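Local coordinates for 14 kDa fatty acid-binding protein (Schistosoma mansoni, PDB 1VYG) that binds fatty acids such as arachidonic and oleic acid inside its beta-barrel and may take part in their transport, at residues Ser4-Lys9 with Val42-Asp47; Asp78-Lys83 with Gln96-Pro101; Ser15-Ala20 with Gly123-Ile128. All blocks are in the same frame, centred on the assembly; numbering follows the deposited sequence. Where two conformers were deposited one is given.

Interaction 1 of 3, residues Ser4-Lys9 with Val42-Asp47; sequences SSFLGK and VTFTMD
Phe6 and Phe44 form a T-shaped pair on the inner side of the barrel. The edge of Phe6 points at the face of Phe44, with ring centroids 5.2 Å apart and planes at 76°. CD2 of Phe6 sits over the middle of the Phe44 ring, and its nearest atom there is Phe44 CE1 at 3.8 Å. In Phe44, CG stands beside the backbone N, anti to the carbonyl carbon (chi1 -58°), which brings the ring against the Phe6 carbonyl and ring. The carbonyl O of Phe6 lies 3.1 Å from Phe44 CD1. Both phenylalanines are buried, and this is the dense part of the contact.

The backbones join at Gly8 and Phe44, an antiparallel hydrogen-bonded pair. Phe44 N gives a bond of 3.0 Å to Gly8 O, and Gly8 N gives one of 3.2 Å to Phe44 O. The positive phi of Gly8, 104°, suits glycine, which has no side chain to meet the carbonyl O of Leu7.

The other face is looser and partly open to solvent. Here Lys9 and Thr43 form the next, non-hydrogen-bonded pair. Their side chains lie side by side and point the same way, with Lys9 CD 3.2 Å from Thr43 OG1. Leu7 makes a separate, thin and partly exposed margin. Its CD1 is 3.5 Å from Met46 N and also near Met46 CB.

The contact joins the start of strand 8-16 to strand 41-47 in the fatty-acid-binding protein barrel. Trp10 NE1 hydrogen-bonds to Phe6 O, and the Trp10 ring meets Phe44. Arg109 and Met116, from strands 104-112 and 115-122, touch both phenylalanines, while Met51 and Met53 of strand 50-56 pack against Phe6 and Phe44 respectively.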
loop_
_atom_site.group_PDB
_atom_site.type_symbol
_atom_site.label_atom_id
_atom_site.label_comp_id
_atom_site.label_asym_id
_atom_site.label_seq_id
_atom_site.Cartn_x
_atom_site.Cartn_y
_atom_site.Cartn_z
ATOM N N SER A 4 16.478 -0.784 0.528
ATOM C CA SER A 4 17.153 0.378 1.104
ATOM C C SER A 4 16.492 1.675 0.659
ATOM O O SER A 4 16.452 2.666 1.396
ATOM C CB SER A 4 18.633 0.404 0.682
ATOM O OG SER A 4 19.080 -0.887 0.309
ATOM N N SER A 5 16.024 1.663 -0.580
ATOM C CA SER A 5 15.344 2.805 -1.170
ATOM C C SER A 5 13.965 3.014 -0.527
ATOM O O SER A 5 13.445 4.128 -0.496
ATOM C CB SER A 5 15.210 2.598 -2.682
ATOM O OG SER A 5 15.264 1.219 -3.030
ATOM N N PHE A 6 13.379 1.931 -0.024
ATOM C CA PHE A 6 12.074 1.998 0.622
ATOM C C PHE A 6 12.114 2.571 2.011
ATOM O O PHE A 6 11.108 3.068 2.472
ATOM C CB PHE A 6 11.432 0.624 0.699
ATOM C CG PHE A 6 10.664 0.280 -0.508
ATOM C CD1 PHE A 6 11.261 -0.420 -1.542
ATOM C CD2 PHE A 6 9.356 0.692 -0.642
ATOM C CE1 PHE A 6 10.561 -0.714 -2.667
ATOM C CE2 PHE A 6 8.648 0.375 -1.759
ATOM C CZ PHE A 6 9.256 -0.316 -2.777
ATOM N N LEU A 7 13.260 2.481 2.680
ATOM C CA LEU A 7 13.400 2.985 4.040
ATOM C C LEU A 7 13.152 4.482 4.133
ATOM O O LEU A 7 13.449 5.235 3.208
ATOM C CB LEU A 7 14.786 2.667 4.590
ATOM C CG LEU A 7 14.974 1.274 5.198
ATOM C CD1 LEU A 7 13.880 0.255 4.851
ATOM C CD2 LEU A 7 16.333 0.755 4.787
ATOM N N GLY A 8 12.598 4.895 5.266
ATOM C CA GLY A 8 12.220 6.273 5.477
ATOM C C GLY A 8 10.730 6.513 5.358
ATOM O O GLY A 8 9.941 5.584 5.360
ATOM N N LYS A 9 10.368 7.789 5.263
ATOM C CA LYS A 9 8.978 8.198 5.217
ATOM C C LYS A 9 8.626 8.734 3.845
ATOM O O LYS A 9 9.498 9.108 3.060
ATOM C CB LYS A 9 8.672 9.255 6.281
ATOM C CG LYS A 9 9.279 8.975 7.662
ATOM C CD LYS A 9 8.249 8.956 8.776
ATOM C CE LYS A 9 7.758 10.318 9.094
ATOM N NZ LYS A 9 6.884 10.733 7.980
ATOM N N VAL A 42 3.322 7.014 4.654
ATOM C CA VAL A 42 3.793 5.674 4.956
ATOM C C VAL A 42 5.296 5.684 5.237
ATOM O O VAL A 42 6.059 6.420 4.647
ATOM C CB VAL A 42 3.367 4.618 3.894
ATOM C CG1 VAL A 42 2.128 5.078 3.138
ATOM C CG2 VAL A 42 4.462 4.305 2.929
ATOM N N THR A 43 5.676 4.857 6.190
ATOM C CA THR A 43 7.026 4.744 6.662
ATOM C C THR A 43 7.387 3.301 6.451
ATOM O O THR A 43 6.591 2.433 6.723
ATOM C CB THR A 43 7.028 5.103 8.161
ATOM O OG1 THR A 43 6.419 6.391 8.355
ATOM C CG2 THR A 43 8.437 5.251 8.717
ATOM N N PHE A 44 8.558 3.029 5.920
ATOM C CA PHE A 44 9.084 1.681 5.929
ATOM C C PHE A 44 10.311 1.630 6.835
ATOM O O PHE A 44 11.054 2.595 6.918
ATOM C CB PHE A 44 9.481 1.230 4.529
ATOM C CG PHE A 44 8.365 1.275 3.528
ATOM C CD1 PHE A 44 8.103 2.423 2.820
ATOM C CD2 PHE A 44 7.607 0.148 3.263
ATOM C CE1 PHE A 44 7.085 2.459 1.898
ATOM C CE2 PHE A 44 6.584 0.179 2.329
ATOM C CZ PHE A 44 6.317 1.331 1.656
ATOM N N THR A 45 10.489 0.502 7.520
ATOM C CA THR A 45 11.746 0.138 8.167
ATOM C C THR A 45 12.002 -1.341 7.918
ATOM O O THR A 45 11.078 -2.162 7.937
ATOM C CB THR A 45 11.734 0.396 9.703
ATOM O OG1 THR A 45 10.680 -0.345 10.326
ATOM C CG2 THR A 45 11.424 1.843 10.024
ATOM N N MET A 46 13.264 -1.669 7.668
ATOM C CA MET A 46 13.678 -3.062 7.570
ATOM C C MET A 46 14.295 -3.417 8.927
ATOM O O MET A 46 15.161 -2.686 9.440
ATOM C CB MET A 46 14.686 -3.272 6.430
ATOM C CG MET A 46 14.101 -3.922 5.166
ATOM S SD MET A 46 13.568 -5.630 5.427
ATOM C CE MET A 46 14.152 -6.401 3.961
ATOM N N ASP A 47 13.826 -4.525 9.497
ATOM C CA ASP A 47 14.323 -5.029 10.777
ATOM C C ASP A 47 14.675 -6.512 10.665
ATOM O O ASP A 47 13.861 -7.405 10.959
ATOM C CB ASP A 47 13.281 -4.787 11.847
ATOM C CG ASP A 47 12.785 -3.373 11.827
ATOM O OD1 ASP A 47 13.549 -2.501 12.309
ATOM O OD2 ASP A 47 11.681 -3.049 11.316
#

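Interaction 2 of 3, residues Asp78-Lys83 with Gln96-Pro101; sequences DGRNVK and QTQVDP. With ACD (arachidonic acid), chain B.
Arg80 reaches across to Asp100 through one nitrogen. Its NH2 makes a salt bridge of 3.1 Å to Asp100 OD1, met on the anti side of that oxygen. The guanidinium and carboxylate planes stand 72° apart. Asp78 is the other salt-bridge partner of Arg80. It grips the arginine side-on, OD1 taking NE and OD2 taking NH1, and the bend at chi3 (-75°) turns the guanidinium to meet it. Arg80 NH1 holds a water at 2.6 Å, and this water donates to Gln98 OE1. NH1 also lies 3.3 Å from C8 of the bound arachidonic acid.

Val82 packs beside this group, with CG1 3.8 Å from Asp100 CB and CG2 against the Gln98 side chain. Lys83 and Val99 pair through two backbone bonds of 2.8 Å each, Lys83 N to Val99 O and Val99 N to Lys83 O.

The second shell positions the two carboxylates. Thr76 OG1 hydrogen-bonds with Asp78 OD2, and Asn103 N with Asp100 OD2.

The salt-bridge network ties the turn before strand 81-88 to the loop that follows strand 93-99. Two carboxylates share the one guanidinium and probably offset its charge beside the apolar lipid chain.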
loop_
_atom_site.group_PDB
_atom_site.type_symbol
_atom_site.label_atom_id
_atom_site.label_comp_id
_atom_site.label_asym_id
_atom_site.label_seq_id
_atom_site.Cartn_x
_atom_site.Cartn_y
_atom_site.Cartn_z
ATOM N N ASP A 78 -10.055 0.236 5.402
ATOM C CA ASP A 78 -11.445 0.185 5.052
ATOM C C ASP A 78 -12.160 -0.882 5.832
ATOM O O ASP A 78 -13.355 -0.905 6.075
ATOM C CB ASP A 78 -11.730 0.063 3.582
ATOM C CG ASP A 78 -11.311 -1.280 3.034
ATOM O OD1 ASP A 78 -12.159 -2.162 2.967
ATOM O OD2 ASP A 78 -10.127 -1.421 2.753
ATOM N N GLY A 79 -11.376 -1.861 6.332
ATOM C CA GLY A 79 -11.956 -2.870 7.152
ATOM C C GLY A 79 -12.140 -4.241 6.625
ATOM O O GLY A 79 -12.852 -5.027 7.227
ATOM N N ARG A 80 -11.535 -4.572 5.497
ATOM C CA ARG A 80 -11.656 -5.964 5.022
ATOM C C ARG A 80 -10.537 -6.771 5.728
ATOM O O ARG A 80 -9.458 -6.323 6.025
ATOM C CB ARG A 80 -11.507 -5.974 3.526
ATOM C CG ARG A 80 -12.564 -5.215 2.794
ATOM C CD ARG A 80 -12.098 -5.080 1.211
ATOM N NE ARG A 80 -11.066 -4.111 1.011
ATOM C CZ ARG A 80 -9.848 -4.281 0.579
ATOM N NH1 ARG A 80 -9.023 -3.272 0.521
ATOM N NH2 ARG A 80 -9.455 -5.454 0.169
ATOM N N ASN A 81 -10.859 -7.942 6.231
ATOM C CA ASN A 81 -9.874 -8.904 6.703
ATOM C C ASN A 81 -9.358 -9.613 5.465
ATOM O O ASN A 81 -10.122 -10.304 4.794
ATOM C CB ASN A 81 -10.514 -9.901 7.683
ATOM C CG ASN A 81 -11.034 -9.221 8.928
ATOM O OD1 ASN A 81 -10.415 -9.291 9.976
ATOM N ND2 ASN A 81 -12.151 -8.519 8.802
ATOM N N VAL A 82 -8.081 -9.407 5.147
ATOM C CA VAL A 82 -7.469 -9.946 3.924
ATOM C C VAL A 82 -6.275 -10.857 4.224
ATOM O O VAL A 82 -5.611 -10.700 5.239
ATOM C CB VAL A 82 -6.984 -8.805 2.986
ATOM C CG1 VAL A 82 -8.157 -7.983 2.503
ATOM C CG2 VAL A 82 -5.922 -7.911 3.668
ATOM N N LYS A 83 -5.999 -11.799 3.331
ATOM C CA LYS A 83 -4.774 -12.582 3.404
ATOM C C LYS A 83 -3.802 -11.947 2.445
ATOM O O LYS A 83 -4.072 -11.877 1.240
ATOM C CB LYS A 83 -5.002 -14.031 2.969
ATOM C CG LYS A 83 -5.892 -14.863 3.879
ATOM C CD LYS A 83 -6.159 -16.245 3.244
ATOM C CE LYS A 83 -7.238 -16.189 2.150
ATOM N NZ LYS A 83 -6.701 -15.865 0.786
ATOM N N GLN A 96 2.417 -6.324 -3.073
ATOM C CA GLN A 96 1.585 -6.780 -1.998
ATOM C C GLN A 96 0.275 -7.167 -2.610
ATOM O O GLN A 96 -0.476 -6.298 -3.054
ATOM C CB GLN A 96 1.383 -5.662 -0.970
ATOM C CG GLN A 96 0.153 -5.827 -0.101
ATOM C CD GLN A 96 0.186 -4.965 1.131
ATOM O OE1 GLN A 96 0.791 -3.894 1.134
ATOM N NE2 GLN A 96 -0.480 -5.417 2.180
ATOM N N THR A 97 -0.024 -8.462 -2.618
ATOM C CA THR A 97 -1.320 -8.921 -3.098
ATOM C C THR A 97 -2.194 -9.149 -1.870
ATOM O O THR A 97 -1.723 -9.600 -0.844
ATOM C CB THR A 97 -1.205 -10.160 -4.032
ATOM O OG1 THR A 97 -1.366 -11.356 -3.286
ATOM C CG2 THR A 97 0.215 -10.299 -4.642
ATOM N N GLN A 98 -3.457 -8.778 -1.980
ATOM C CA GLN A 98 -4.368 -8.731 -0.856
ATOM C C GLN A 98 -5.582 -9.515 -1.288
ATOM O O GLN A 98 -6.294 -9.107 -2.216
ATOM C CB GLN A 98 -4.783 -7.290 -0.533
ATOM C CG GLN A 98 -3.866 -6.602 0.440
ATOM C CD GLN A 98 -4.292 -5.181 0.756
ATOM O OE1 GLN A 98 -4.765 -4.462 -0.112
ATOM N NE2 GLN A 98 -4.125 -4.782 2.000
ATOM N N VAL A 99 -5.818 -10.632 -0.612
ATOM C CA VAL A 99 -6.905 -11.510 -0.990
ATOM C C VAL A 99 -7.984 -11.472 0.065
ATOM O O VAL A 99 -7.771 -11.839 1.209
ATOM C CB VAL A 99 -6.437 -12.948 -1.244
ATOM C CG1 VAL A 99 -7.620 -13.820 -1.658
ATOM C CG2 VAL A 99 -5.380 -12.964 -2.342
ATOM N N ASP A 100 -9.121 -10.938 -0.340
ATOM C CA ASP A 100 -10.376 -11.143 0.349
ATOM C C ASP A 100 -11.278 -11.986 -0.588
ATOM O O ASP A 100 -10.889 -12.274 -1.732
ATOM C CB ASP A 100 -10.971 -9.783 0.752
ATOM C CG ASP A 100 -11.589 -9.044 -0.400
ATOM O OD1 ASP A 100 -11.091 -7.956 -0.805
ATOM O OD2 ASP A 100 -12.604 -9.480 -0.944
ATOM N N PRO A 101 -12.439 -12.435 -0.111
ATOM C CA PRO A 101 -13.243 -13.384 -0.895
ATOM C C PRO A 101 -14.018 -12.770 -2.062
ATOM O O PRO A 101 -14.418 -13.518 -2.969
ATOM C CB PRO A 101 -14.191 -14.004 0.154
ATOM C CG PRO A 101 -13.737 -13.432 1.517
ATOM C CD PRO A 101 -13.060 -12.141 1.196
HETATM C C1 ACD B . -1.078 2.936 -0.782
HETATM C C2 ACD B . -1.957 1.966 -1.522
HETATM C C3 ACD B . -2.910 1.323 -0.517
HETATM C C4 ACD B . -4.259 1.059 -1.191
HETATM C C5 ACD B . -4.506 -0.435 -1.365
HETATM C C6 ACD B . -5.761 -0.847 -1.606
HETATM C C7 ACD B . -6.903 0.142 -1.720
HETATM C C8 ACD B . -7.983 -0.433 -0.884
HETATM C C9 ACD B . -8.732 0.218 0.002
HETATM C C10 ACD B . -8.653 1.671 0.349
HETATM C C11 ACD B . -10.006 1.958 0.948
HETATM C C12 ACD B . -10.346 3.130 1.450
HETATM C C13 ACD B . -9.388 4.276 1.480
HETATM C C14 ACD B . -9.295 4.798 2.905
HETATM C C15 ACD B . -8.257 5.525 3.335
HETATM C C16 ACD B . -7.102 5.932 2.431
HETATM C C17 ACD B . -5.798 5.306 2.897
HETATM C C18 ACD B . -5.490 5.714 4.335
HETATM C C19 ACD B . -5.470 4.464 5.203
HETATM C C20 ACD B . -5.238 4.769 6.685
HETATM O O1 ACD B . -0.270 2.569 0.076
HETATM O O2 ACD B . -1.226 4.221 -1.080
HETATM O O HOH W 1 -7.138 -4.055 -1.092
#

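Interaction 3 of 3, residues Ser15-Ala20 with Gly123-Ile128; sequences SHNFDA and GDVTAI. With ACD (arachidonic acid), chain B.
His16 and Ile128 form an antiparallel hydrogen-bonded pair, with His16 N to Ile128 O at 2.8 Å and Ile128 N to His16 O at 3.0 Å. The first bond is close to straight, at 169°. The chain of Ser15-Ala20 leaves the sheet after His16: Asn17 has a positive phi of 73° and helix 18-23 follows.

Ala127 fits under this turn. Its CB lies 3.3 Å from His16 O and also 3.3 Å from Asn17 O. The same methyl meets the Phe18 ring at its edge, 4.1 Å from CD2. Phe18 has CG anti to the backbone N (chi1 -169°), which carries the ring into the barrel interior. There it meets the bound arachidonic acid, with CE2 and CZ near C7 and Phe18 CE2 at 3.8 Å from it. C7 and the Ala127 methyl both lie near the plane of the ring. Phe18 thus packs against strand 125-133 and against the lipid together.

Further along, the first turn of the helix rests on the strand. Ala20 CB touches Val125 CG1 at 3.5 Å. The CG1 branch of Val125 is also the one that reaches the Ala20 carbonyl carbon.

The contact joins the end of strand 8-16 and the start of helix 18-23 to strand 125-133. Val21 of the same helix packs on Val125 and Ala127. Arg129, which binds the fatty acid, makes a cation-pi contact with Phe18 and hydrogen-bonds through NH2 to Ser15 OG. On its other side strand 125-133 is paired with strand 115-122, where Thr119 touches Thr126 and Ile128.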
loop_
_atom_site.group_PDB
_atom_site.type_symbol
_atom_site.label_atom_id
_atom_site.label_comp_id
_atom_site.label_asym_id
_atom_site.label_seq_id
_atom_site.Cartn_x
_atom_site.Cartn_y
_atom_site.Cartn_z
ATOM N N SER A 15 -2.841 10.983 -6.613
ATOM C CA SER A 15 -3.594 9.760 -6.724
ATOM C C SER A 15 -4.428 9.847 -7.998
ATOM O O SER A 15 -5.173 10.789 -8.168
ATOM C CB SER A 15 -4.491 9.615 -5.503
ATOM O OG SER A 15 -5.320 8.465 -5.609
ATOM N N HIS A 16 -4.299 8.878 -8.887
ATOM C CA HIS A 16 -5.076 8.873 -10.116
ATOM C C HIS A 16 -5.877 7.581 -10.217
ATOM O O HIS A 16 -5.338 6.483 -10.077
ATOM C CB HIS A 16 -4.144 9.036 -11.326
ATOM C CG HIS A 16 -4.851 9.135 -12.648
ATOM N ND1 HIS A 16 -4.377 9.904 -13.686
ATOM C CD2 HIS A 16 -5.981 8.550 -13.109
ATOM C CE1 HIS A 16 -5.182 9.790 -14.726
ATOM N NE2 HIS A 16 -6.164 8.971 -14.401
ATOM N N ASN A 17 -7.186 7.755 -10.376
ATOM C CA ASN A 17 -8.148 6.688 -10.640
ATOM C C ASN A 17 -8.406 5.815 -9.422
ATOM O O ASN A 17 -8.724 4.642 -9.568
ATOM C CB ASN A 17 -7.723 5.826 -11.849
ATOM C CG ASN A 17 -8.823 4.922 -12.339
ATOM O OD1 ASN A 17 -8.576 3.808 -12.786
ATOM N ND2 ASN A 17 -10.052 5.396 -12.250
ATOM N N PHE A 18 -8.294 6.387 -8.229
ATOM C CA PHE A 18 -8.377 5.605 -6.998
ATOM C C PHE A 18 -9.814 5.274 -6.594
ATOM O O PHE A 18 -10.055 4.253 -5.945
ATOM C CB PHE A 18 -7.664 6.325 -5.847
ATOM C CG PHE A 18 -7.470 5.481 -4.601
ATOM C CD1 PHE A 18 -7.833 5.968 -3.360
ATOM C CD2 PHE A 18 -6.899 4.216 -4.671
ATOM C CE1 PHE A 18 -7.651 5.203 -2.218
ATOM C CE2 PHE A 18 -6.723 3.445 -3.524
ATOM C CZ PHE A 18 -7.092 3.939 -2.305
ATOM N N ASP A 19 -10.766 6.130 -6.962
ATOM C CA ASP A 19 -12.166 5.846 -6.676
ATOM C C ASP A 19 -12.665 4.632 -7.452
ATOM O O ASP A 19 -13.547 3.915 -6.980
ATOM C CB ASP A 19 -13.059 7.037 -6.964
ATOM C CG ASP A 19 -14.387 6.958 -6.216
ATOM O OD1 ASP A 19 -15.448 6.796 -6.869
ATOM O OD2 ASP A 19 -14.467 7.052 -4.977
ATOM N N ALA A 20 -12.102 4.406 -8.635
ATOM C CA ALA A 20 -12.442 3.232 -9.415
ATOM C C ALA A 20 -12.073 1.942 -8.688
ATOM O O ALA A 20 -12.898 1.019 -8.636
ATOM C CB ALA A 20 -11.774 3.274 -10.777
ATOM N N GLY A 123 -8.476 -6.558 -10.527
ATOM C CA GLY A 123 -8.850 -7.072 -11.822
ATOM C C GLY A 123 -8.273 -6.204 -12.914
ATOM O O GLY A 123 -7.056 -6.055 -13.028
ATOM N N ASP A 124 -9.169 -5.617 -13.696
ATOM C CA ASP A 124 -8.804 -4.783 -14.838
ATOM C C ASP A 124 -8.721 -3.294 -14.485
ATOM O O ASP A 124 -8.403 -2.491 -15.348
ATOM C CB ASP A 124 -9.850 -4.966 -15.937
ATOM C CG ASP A 124 -11.253 -4.559 -15.471
ATOM O OD1 ASP A 124 -12.140 -4.317 -16.331
ATOM O OD2 ASP A 124 -11.547 -4.459 -14.253
ATOM N N VAL A 125 -9.039 -2.934 -13.240
ATOM C CA VAL A 125 -8.982 -1.544 -12.785
ATOM C C VAL A 125 -7.622 -1.246 -12.124
ATOM O O VAL A 125 -7.044 -2.095 -11.447
ATOM C CB VAL A 125 -10.135 -1.213 -11.794
ATOM C CG1 VAL A 125 -10.209 0.275 -11.519
ATOM C CG2 VAL A 125 -11.484 -1.699 -12.338
ATOM N N THR A 126 -7.134 -0.029 -12.349
ATOM C CA THR A 126 -5.808 0.394 -11.946
ATOM C C THR A 126 -5.808 1.845 -11.514
ATOM O O THR A 126 -6.334 2.724 -12.189
ATOM C CB THR A 126 -4.821 0.212 -13.089
ATOM O OG1 THR A 126 -4.731 -1.171 -13.403
ATOM C CG2 THR A 126 -3.389 0.575 -12.671
ATOM N N ALA A 127 -5.205 2.077 -10.362
ATOM C CA ALA A 127 -4.987 3.388 -9.842
ATOM C C ALA A 127 -3.507 3.474 -9.607
ATOM O O ALA A 127 -2.826 2.470 -9.447
ATOM C CB ALA A 127 -5.730 3.576 -8.560
ATOM N N ILE A 128 -3.000 4.687 -9.619
ATOM C CA ILE A 128 -1.595 4.921 -9.384
ATOM C C ILE A 128 -1.527 6.008 -8.353
ATOM O O ILE A 128 -2.216 7.009 -8.453
ATOM C CB ILE A 128 -0.877 5.339 -10.682
ATOM C CG1 ILE A 128 -0.832 4.134 -11.642
ATOM C CG2 ILE A 128 0.527 5.874 -10.360
ATOM C CD1 ILE A 128 -0.297 4.424 -12.995
HETATM C C1 ACD B . -1.078 2.936 -0.782
HETATM C C2 ACD B . -1.957 1.966 -1.522
HETATM C C3 ACD B . -2.910 1.323 -0.517
HETATM C C4 ACD B . -4.259 1.059 -1.191
HETATM C C5 ACD B . -4.506 -0.435 -1.365
HETATM C C6 ACD B . -5.761 -0.847 -1.606
HETATM C C7 ACD B . -6.903 0.142 -1.720
HETATM C C8 ACD B . -7.983 -0.433 -0.884
HETATM C C9 ACD B . -8.732 0.218 0.002
HETATM C C10 ACD B . -8.653 1.671 0.349
HETATM C C11 ACD B . -10.006 1.958 0.948
HETATM C C12 ACD B . -10.346 3.130 1.450
HETATM C C13 ACD B . -9.388 4.276 1.480
HETATM C C14 ACD B . -9.295 4.798 2.905
HETATM C C15 ACD B . -8.257 5.525 3.335
HETATM C C16 ACD B . -7.102 5.932 2.431
HETATM C C17 ACD B . -5.798 5.306 2.897
HETATM C C18 ACD B . -5.490 5.714 4.335
HETATM C C19 ACD B . -5.470 4.464 5.203
HETATM C C20 ACD B . -5.238 4.769 6.685
HETATM O O1 ACD B . -0.270 2.569 0.076
HETATM O O2 ACD B . -1.226 4.221 -1.080
#

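All three contacts belong to one antiparallel sheet, rolled into the beta-barrel that encloses the fatty acid. Interactions 1 and 3 share strand 8-16, which pairs with strand 41-47 near its start and with strand 125-133 near its end. Their centres are 24 Å apart, and their segments alternate along the sequence. Interaction 1 closes before interaction 2 opens, with centres 22 Å apart on opposite sides of the chain's centre. Interaction 3 joins segments 103 residues apart, and interaction 2, a local hairpin, is nested within that loop. Their centres are 17 Å apart, yet both touch the same arachidonic acid, one through the loop before strand 81-88, the other through Phe18, beyond strand 8-16.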